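Local coordinates for conserved hypothetical protein NMB0706 (Neisseria meningitidis, PDB 1RV9) that is of unknown function but belongs to the multi-copper polyphenol oxidoreductase laccase (YfiH, DUF152) family and may act on purine nucleosides, as some relatives do, at residues 56-59 and 60-64; 154-157 and 158-161; 178-181 and 182-186. All blocks are in the same frame, centred on the assembly; numbering follows the deposited sequence.

The three contacts are local ones, each within a continuous stretch of chain, and they follow one another in series along it. Contact 1 is the first turns of helix 57-71. Contact 2 is the turn that leads from helix 145-153 into strand 160-164. Contact 3 takes in nearly all of helix 177-184 and the two residues that follow it. The centres of contacts 1 and 2 are about 36 Å apart, and those of contacts 1 and 3 about 38 Å; in both pairs the two lie on opposite sides of the chain's centre. Contacts 2 and 3 are nearer, with centres about 27 Å and nearest atoms about 18 Å apart.

Contact 1: residues 56-59 and 60-64; sequences NPEA and VRRNR
Asn56 O takes the N-H of Val60 at 3.1 Å and so starts the bonding of helix 57-71. The next three bonds follow in step. Arg61 N bonds to Pro57 O, Arg62 N to Glu58 O, and Asn63 N to Ala59 O, the last at 2.9 Å.

The close side of the contact is the one that carries Val60 and Asn63. Val60 is buried. Its CG1 is anti to the backbone N (chi1 177°), which leaves CG2 beside that N and 3.5 Å from Asn56 O. The valine also touches the loop at Asn48 and Thr51. Asn63 is buried too. Its amide carbon CG sits 3.3 Å from Ala59 O, but the amide is satisfied elsewhere. OD1 accepts from Val39 N, and ND2 reaches Asn48 O and Ser40 OG. This polar group therefore ties the helix to the loop residues Val39, Ser40 and Asn48.

The solvent side is looser at its charged ends. Glu58 and Arg61 lie side by side and point the same way, yet their side chains come no closer than Glu58 CG to Arg61 NH1 at 3.8 Å. Glu58 OE1 stays 5.1 Å from Arg61 NH1. The guanidinium of Arg61 turns instead to a salt bridge with Glu65. The aliphatic part of Arg62 packs closely, with its CG 3.1 Å from Glu58 O, but the carboxylate and guanidinium of this pair stay apart and almost perpendicular. Any attraction between the opposite charges is probably weak.

The helix start is closed by Asn56. Its OD1 accepts from Ala59 N at 3.0 Å, in the carbonyl plane and on a lone pair, and more weakly from Glu58 N. This is a classic asparagine N-cap, followed by proline in the first turn of an alpha-helix.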
loop_
_atom_site.group_PDB
_atom_site.type_symbol
_atom_site.label_atom_id
_atom_site.label_comp_id
_atom_site.label_asym_id
_atom_site.label_seq_id
_atom_site.Cartn_x
_atom_site.Cartn_y
_atom_site.Cartn_z
ATOM N N ASN A 56 4.449 20.534 7.286
ATOM C CA ASN A 56 3.595 21.717 7.329
ATOM C C ASN A 56 2.231 21.335 6.759
ATOM O O ASN A 56 2.138 20.843 5.637
ATOM C CB ASN A 56 4.217 22.849 6.503
ATOM C CG ASN A 56 3.334 24.084 6.441
ATOM O OD1 ASN A 56 2.341 24.118 5.714
ATOM N ND2 ASN A 56 3.689 25.105 7.212
ATOM N N PRO A 57 1.154 21.541 7.535
ATOM C CA PRO A 57 -0.204 21.209 7.095
ATOM C C PRO A 57 -0.596 21.809 5.745
ATOM O O PRO A 57 -1.215 21.138 4.916
ATOM C CB PRO A 57 -1.068 21.729 8.240
ATOM C CG PRO A 57 -0.184 21.514 9.431
ATOM C CD PRO A 57 1.147 22.020 8.929
ATOM N N GLU A 58 -0.240 23.071 5.522
ATOM C CA GLU A 58 -0.573 23.724 4.261
ATOM C C GLU A 58 0.141 23.054 3.090
ATOM O O GLU A 58 -0.422 22.923 2.004
ATOM C CB GLU A 58 -0.198 25.207 4.304
ATOM C CG GLU A 58 -0.418 25.920 2.980
ATOM C CD GLU A 58 0.139 27.327 2.971
ATOM O OE1 GLU A 58 -0.426 28.200 3.664
ATOM O OE2 GLU A 58 1.149 27.558 2.273
ATOM N N ALA A 59 1.383 22.636 3.317
ATOM C CA ALA A 59 2.165 21.975 2.277
ATOM C C ALA A 59 1.510 20.654 1.888
ATOM O O ALA A 59 1.374 20.346 0.704
ATOM C CB ALA A 59 3.588 21.730 2.765
ATOM N N VAL A 60 1.107 19.876 2.887
ATOM C CA VAL A 60 0.462 18.592 2.627
ATOM C C VAL A 60 -0.829 18.793 1.843
ATOM O O VAL A 60 -1.139 18.024 0.933
ATOM C CB VAL A 60 0.136 17.846 3.937
ATOM C CG1 VAL A 60 -0.608 16.547 3.626
ATOM C CG2 VAL A 60 1.420 17.547 4.691
ATOM N N ARG A 61 -1.585 19.825 2.201
ATOM C CA ARG A 61 -2.837 20.122 1.516
ATOM C C ARG A 61 -2.557 20.374 0.038
ATOM O O ARG A 61 -3.291 19.909 -0.835
ATOM C CB ARG A 61 -3.495 21.358 2.133
ATOM C CG ARG A 61 -4.803 21.771 1.481
ATOM C CD ARG A 61 -4.846 23.283 1.306
ATOM N NE ARG A 61 -4.583 23.668 -0.077
ATOM C CZ ARG A 61 -3.796 24.675 -0.448
ATOM N NH1 ARG A 61 -3.175 25.411 0.464
ATOM N NH2 ARG A 61 -3.637 24.953 -1.737
ATOM N N ARG A 62 -1.489 21.114 -0.241
ATOM C CA ARG A 62 -1.125 21.420 -1.616
ATOM C C ARG A 62 -0.683 20.159 -2.361
ATOM O O ARG A 62 -1.041 19.964 -3.524
ATOM C CB ARG A 62 -0.022 22.480 -1.635
ATOM C CG ARG A 62 -0.433 23.775 -0.937
ATOM C CD ARG A 62 0.753 24.703 -0.752
ATOM N NE ARG A 62 1.248 25.226 -2.021
ATOM C CZ ARG A 62 2.523 25.522 -2.255
ATOM N NH1 ARG A 62 3.432 25.341 -1.305
ATOM N NH2 ARG A 62 2.889 26.005 -3.436
ATOM N N ASN A 63 0.085 19.298 -1.697
ATOM C CA ASN A 63 0.533 18.063 -2.339
ATOM C C ASN A 63 -0.666 17.180 -2.683
ATOM O O ASN A 63 -0.698 16.546 -3.740
ATOM C CB ASN A 63 1.504 17.297 -1.435
ATOM C CG ASN A 63 2.790 18.059 -1.183
ATOM O OD1 ASN A 63 3.296 18.753 -2.065
ATOM N ND2 ASN A 63 3.338 17.917 0.020
ATOM N N ARG A 64 -1.658 17.142 -1.800
ATOM C CA ARG A 64 -2.845 16.334 -2.058
ATOM C C ARG A 64 -3.642 16.934 -3.210
ATOM O O ARG A 64 -4.307 16.218 -3.958
ATOM C CB ARG A 64 -3.701 16.215 -0.795
ATOM C CG ARG A 64 -3.065 15.323 0.267
ATOM C CD ARG A 64 -3.994 15.086 1.442
ATOM N NE ARG A 64 -3.460 14.086 2.366
ATOM C CZ ARG A 64 -4.141 13.582 3.388
ATOM N NH1 ARG A 64 -5.383 13.987 3.616
ATOM N NH2 ARG A 64 -3.587 12.672 4.179
#

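Contact 2: residues 154-157 and 158-161; sequences KVPP and VEMM
Val155 and Met160 meet across a short 3-10 turn, part of the helix-to-strand connection between helix 145-153 and strand 160-164. Val155 CG2 and the methyl CE of Met160 are 3.3 Å apart, unusually close for two methyl carbons. The same CE lies 3.3 Å from Val155 O. The methionine reaches back this far because its chain is extended beyond CG (chi2 -175°, chi3 -177°).

On the outer side Pro156 and Glu159 lie alongside each other. The carboxylate oxygen OE2 of Glu159 comes to 3.3 Å from CG of the Pro156 ring.

Two backbone bonds hold the turn. Glu159 N donates to Pro156 O, and Met160 N donates to Pro157 O. Both donors sit well above the carbonyl planes, as fits i to i+3 bonding.

Further out, the turn is fixed to its neighbours. Met160 packs on Ile150 and Met153 of the preceding helix, while Val155 rests on Thr129 and on Asp125 of strand 119-125. Backbone bonds join Pro157 to Gly220 and Glu159 to Arg126. Where the strand begins, CB of Met160 lies 3.2 Å from Pro157 O.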
loop_
_atom_site.group_PDB
_atom_site.type_symbol
_atom_site.label_atom_id
_atom_site.label_comp_id
_atom_site.label_asym_id
_atom_site.label_seq_id
_atom_site.Cartn_x
_atom_site.Cartn_y
_atom_site.Cartn_z
ATOM N N LYS A 154 -16.103 -8.728 -2.731
ATOM C CA LYS A 154 -17.189 -9.577 -3.207
ATOM C C LYS A 154 -17.086 -10.030 -4.658
ATOM O O LYS A 154 -18.090 -10.105 -5.368
ATOM C CB LYS A 154 -18.530 -8.881 -2.998
ATOM C CG LYS A 154 -18.859 -8.603 -1.550
ATOM C CD LYS A 154 -20.296 -8.132 -1.421
ATOM C CE LYS A 154 -20.644 -7.781 0.013
ATOM N NZ LYS A 154 -19.925 -6.563 0.473
ATOM N N VAL A 155 -15.871 -10.317 -5.101
ATOM C CA VAL A 155 -15.659 -10.814 -6.451
ATOM C C VAL A 155 -14.841 -12.088 -6.293
ATOM O O VAL A 155 -14.101 -12.241 -5.322
ATOM C CB VAL A 155 -14.905 -9.794 -7.341
ATOM C CG1 VAL A 155 -15.860 -8.695 -7.788
ATOM C CG2 VAL A 155 -13.743 -9.192 -6.581
ATOM N N PRO A 156 -14.977 -13.031 -7.234
ATOM C CA PRO A 156 -14.230 -14.293 -7.162
ATOM C C PRO A 156 -12.726 -14.070 -7.067
ATOM O O PRO A 156 -12.143 -13.388 -7.903
ATOM C CB PRO A 156 -14.617 -14.995 -8.459
ATOM C CG PRO A 156 -16.001 -14.481 -8.717
ATOM C CD PRO A 156 -15.854 -13.010 -8.417
ATOM N N PRO A 157 -12.074 -14.652 -6.049
ATOM C CA PRO A 157 -10.628 -14.468 -5.916
ATOM C C PRO A 157 -9.847 -14.801 -7.187
ATOM O O PRO A 157 -8.866 -14.137 -7.507
ATOM C CB PRO A 157 -10.271 -15.392 -4.755
ATOM C CG PRO A 157 -11.489 -15.298 -3.888
ATOM C CD PRO A 157 -12.616 -15.399 -4.899
ATOM N N VAL A 158 -10.284 -15.823 -7.917
ATOM C CA VAL A 158 -9.584 -16.221 -9.131
ATOM C C VAL A 158 -9.641 -15.123 -10.194
ATOM O O VAL A 158 -8.778 -15.051 -11.073
ATOM C CB VAL A 158 -10.164 -17.544 -9.705
ATOM C CG1 VAL A 158 -11.469 -17.282 -10.432
ATOM C CG2 VAL A 158 -9.149 -18.199 -10.618
ATOM N N GLU A 159 -10.651 -14.262 -10.106
ATOM C CA GLU A 159 -10.798 -13.174 -11.063
ATOM C C GLU A 159 -10.102 -11.918 -10.555
ATOM O O GLU A 159 -10.107 -10.884 -11.220
ATOM C CB GLU A 159 -12.279 -12.886 -11.318
ATOM C CG GLU A 159 -13.048 -14.111 -11.792
ATOM C CD GLU A 159 -14.354 -13.765 -12.476
ATOM O OE1 GLU A 159 -14.308 -13.186 -13.583
ATOM O OE2 GLU A 159 -15.425 -14.073 -11.911
ATOM N N MET A 160 -9.499 -12.016 -9.375
ATOM C CA MET A 160 -8.790 -10.884 -8.787
ATOM C C MET A 160 -7.316 -10.867 -9.140
ATOM O O MET A 160 -6.700 -11.903 -9.392
ATOM C CB MET A 160 -8.862 -10.911 -7.263
ATOM C CG MET A 160 -10.200 -10.630 -6.646
ATOM S SD MET A 160 -9.961 -10.592 -4.862
ATOM C CE MET A 160 -11.634 -10.341 -4.307
ATOM N N MET A 161 -6.749 -9.670 -9.149
ATOM C CA MET A 161 -5.330 -9.518 -9.382
ATOM C C MET A 161 -4.883 -8.500 -8.342
ATOM O O MET A 161 -5.638 -7.594 -7.986
ATOM C CB MET A 161 -5.027 -9.049 -10.811
ATOM C CG MET A 161 -5.556 -7.693 -11.200
ATOM S SD MET A 161 -5.158 -7.339 -12.936
ATOM C CE MET A 161 -6.473 -8.131 -13.727
#

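Contact 3: residues 178-181 and 182-186; sequences DVFD and AFCTP
The sulfur of Cys184 sits over the centre of the Phe180 ring, one helical turn earlier. SG is 3.8 Å from the ring centroid and only 12° off the ring normal, which makes this an i to i+4 sulfur-aromatic contact along a helix. CB of Cys184 adds a CH-pi contact to the same ring, coming closest to Phe180 CE1 at 3.7 Å. The phenylalanine CG is anti to the backbone N (chi1 -179°), and this brings the ring alongside the next turn of the helix. The ring is also stacked with Phe202 and meets Phe194 edge-to-face. It thus joins the helix to the small antiparallel sheet of strands 194-198 and 201-204.

Phe180 O is gripped twice. Cys184 N donates nearly along the C=O axis at 2.8 Å, and Phe183 N reaches it from above the carbonyl plane at 3.2 Å. The bond from Phe183 N to Val179 O is weak.

On another side Val179 and Phe183 run alongside each other, with Val179 CG1 4.0 Å from Phe183 CE2. Val179 O lies at the edge of the Phe183 ring, near its plane, 3.2 Å from CD2. These two side chains face helix 138-143, where Val179 touches Trp138 and Phe183 touches Leu141 and Ala142.

Thr185 N bonds to Asp181 O at 3.1 Å. A water links Asp181 OD1, to which it donates, with Thr185 OG1. The same OD1 accepts from Gln177 NE2. Between them, the sulfur over its face and the two neighbouring rings probably restrict the rotation of the Phe180 ring.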
loop_
_atom_site.group_PDB
_atom_site.type_symbol
_atom_site.label_atom_id
_atom_site.label_comp_id
_atom_site.label_asym_id
_atom_site.label_seq_id
_atom_site.Cartn_x
_atom_site.Cartn_y
_atom_site.Cartn_z
ATOM N N ASP A 178 9.557 -11.628 17.267
ATOM C CA ASP A 178 8.141 -11.314 17.425
ATOM C C ASP A 178 7.457 -11.220 16.063
ATOM O O ASP A 178 6.374 -11.772 15.868
ATOM C CB ASP A 178 7.971 -10.012 18.218
ATOM C CG ASP A 178 8.535 -8.801 17.497
ATOM O OD1 ASP A 178 9.643 -8.900 16.925
ATOM O OD2 ASP A 178 7.873 -7.740 17.517
ATOM N N VAL A 179 8.095 -10.532 15.121
ATOM C CA VAL A 179 7.542 -10.395 13.778
ATOM C C VAL A 179 7.526 -11.771 13.125
ATOM O O VAL A 179 6.554 -12.163 12.480
ATOM C CB VAL A 179 8.394 -9.445 12.912
ATOM C CG1 VAL A 179 7.804 -9.349 11.514
ATOM C CG2 VAL A 179 8.460 -8.072 13.559
ATOM N N PHE A 180 8.617 -12.507 13.307
ATOM C CA PHE A 180 8.740 -13.845 12.748
ATOM C C PHE A 180 7.590 -14.734 13.219
ATOM O O PHE A 180 6.918 -15.377 12.411
ATOM C CB PHE A 180 10.089 -14.450 13.158
ATOM C CG PHE A 180 10.330 -15.827 12.611
ATOM C CD1 PHE A 180 9.816 -16.945 13.256
ATOM C CD2 PHE A 180 11.056 -16.002 11.439
ATOM C CE1 PHE A 180 10.024 -18.224 12.741
ATOM C CE2 PHE A 180 11.270 -17.275 10.916
ATOM C CZ PHE A 180 10.753 -18.388 11.569
ATOM N N ASP A 181 7.357 -14.763 14.529
ATOM C CA ASP A 181 6.290 -15.587 15.089
ATOM C C ASP A 181 4.895 -15.141 14.654
ATOM O O ASP A 181 4.017 -15.974 14.437
ATOM C CB ASP A 181 6.360 -15.596 16.621
ATOM C CG ASP A 181 7.608 -16.279 17.149
ATOM O OD1 ASP A 181 8.214 -17.082 16.408
ATOM O OD2 ASP A 181 7.976 -16.018 18.315
ATOM N N ALA A 182 4.691 -13.833 14.524
ATOM C CA ALA A 182 3.389 -13.307 14.124
ATOM C C ALA A 182 2.933 -13.912 12.803
ATOM O O ALA A 182 1.738 -14.034 12.544
ATOM C CB ALA A 182 3.450 -11.788 14.009
ATOM N N PHE A 183 3.894 -14.287 11.969
ATOM C CA PHE A 183 3.601 -14.883 10.672
ATOM C C PHE A 183 3.752 -16.400 10.651
ATOM O O PHE A 183 2.829 -17.123 10.282
ATOM C CB PHE A 183 4.537 -14.306 9.605
ATOM C CG PHE A 183 4.206 -12.904 9.186
ATOM C CD1 PHE A 183 3.206 -12.662 8.251
ATOM C CD2 PHE A 183 4.915 -11.826 9.703
ATOM C CE1 PHE A 183 2.921 -11.366 7.830
ATOM C CE2 PHE A 183 4.638 -10.525 9.290
ATOM C CZ PHE A 183 3.639 -10.296 8.351
ATOM N N CYS A 184 4.928 -16.869 11.059
ATOM C CA CYS A 184 5.256 -18.290 11.015
ATOM C C CYS A 184 4.619 -19.257 12.002
ATOM O O CYS A 184 4.572 -20.458 11.731
ATOM C CB CYS A 184 6.772 -18.446 11.058
ATOM S SG CYS A 184 7.585 -17.493 9.774
ATOM N N THR A 185 4.143 -18.774 13.143
ATOM C CA THR A 185 3.512 -19.688 14.084
ATOM C C THR A 185 2.170 -20.121 13.488
ATOM O O THR A 185 1.887 -21.316 13.379
ATOM C CB THR A 185 3.323 -19.037 15.473
ATOM O OG1 THR A 185 4.607 -18.819 16.070
ATOM C CG2 THR A 185 2.507 -19.941 16.385
ATOM N N PRO A 186 1.329 -19.156 13.079
ATOM C CA PRO A 186 0.034 -19.516 12.493
ATOM C C PRO A 186 0.127 -19.945 11.021
ATOM O O PRO A 186 -0.773 -20.609 10.505
ATOM C CB PRO A 186 -0.790 -18.246 12.680
ATOM C CG PRO A 186 0.236 -17.171 12.559
ATOM C CD PRO A 186 1.379 -17.713 13.382
HETATM O O HOH W 1 7.367 -19.146 14.707
#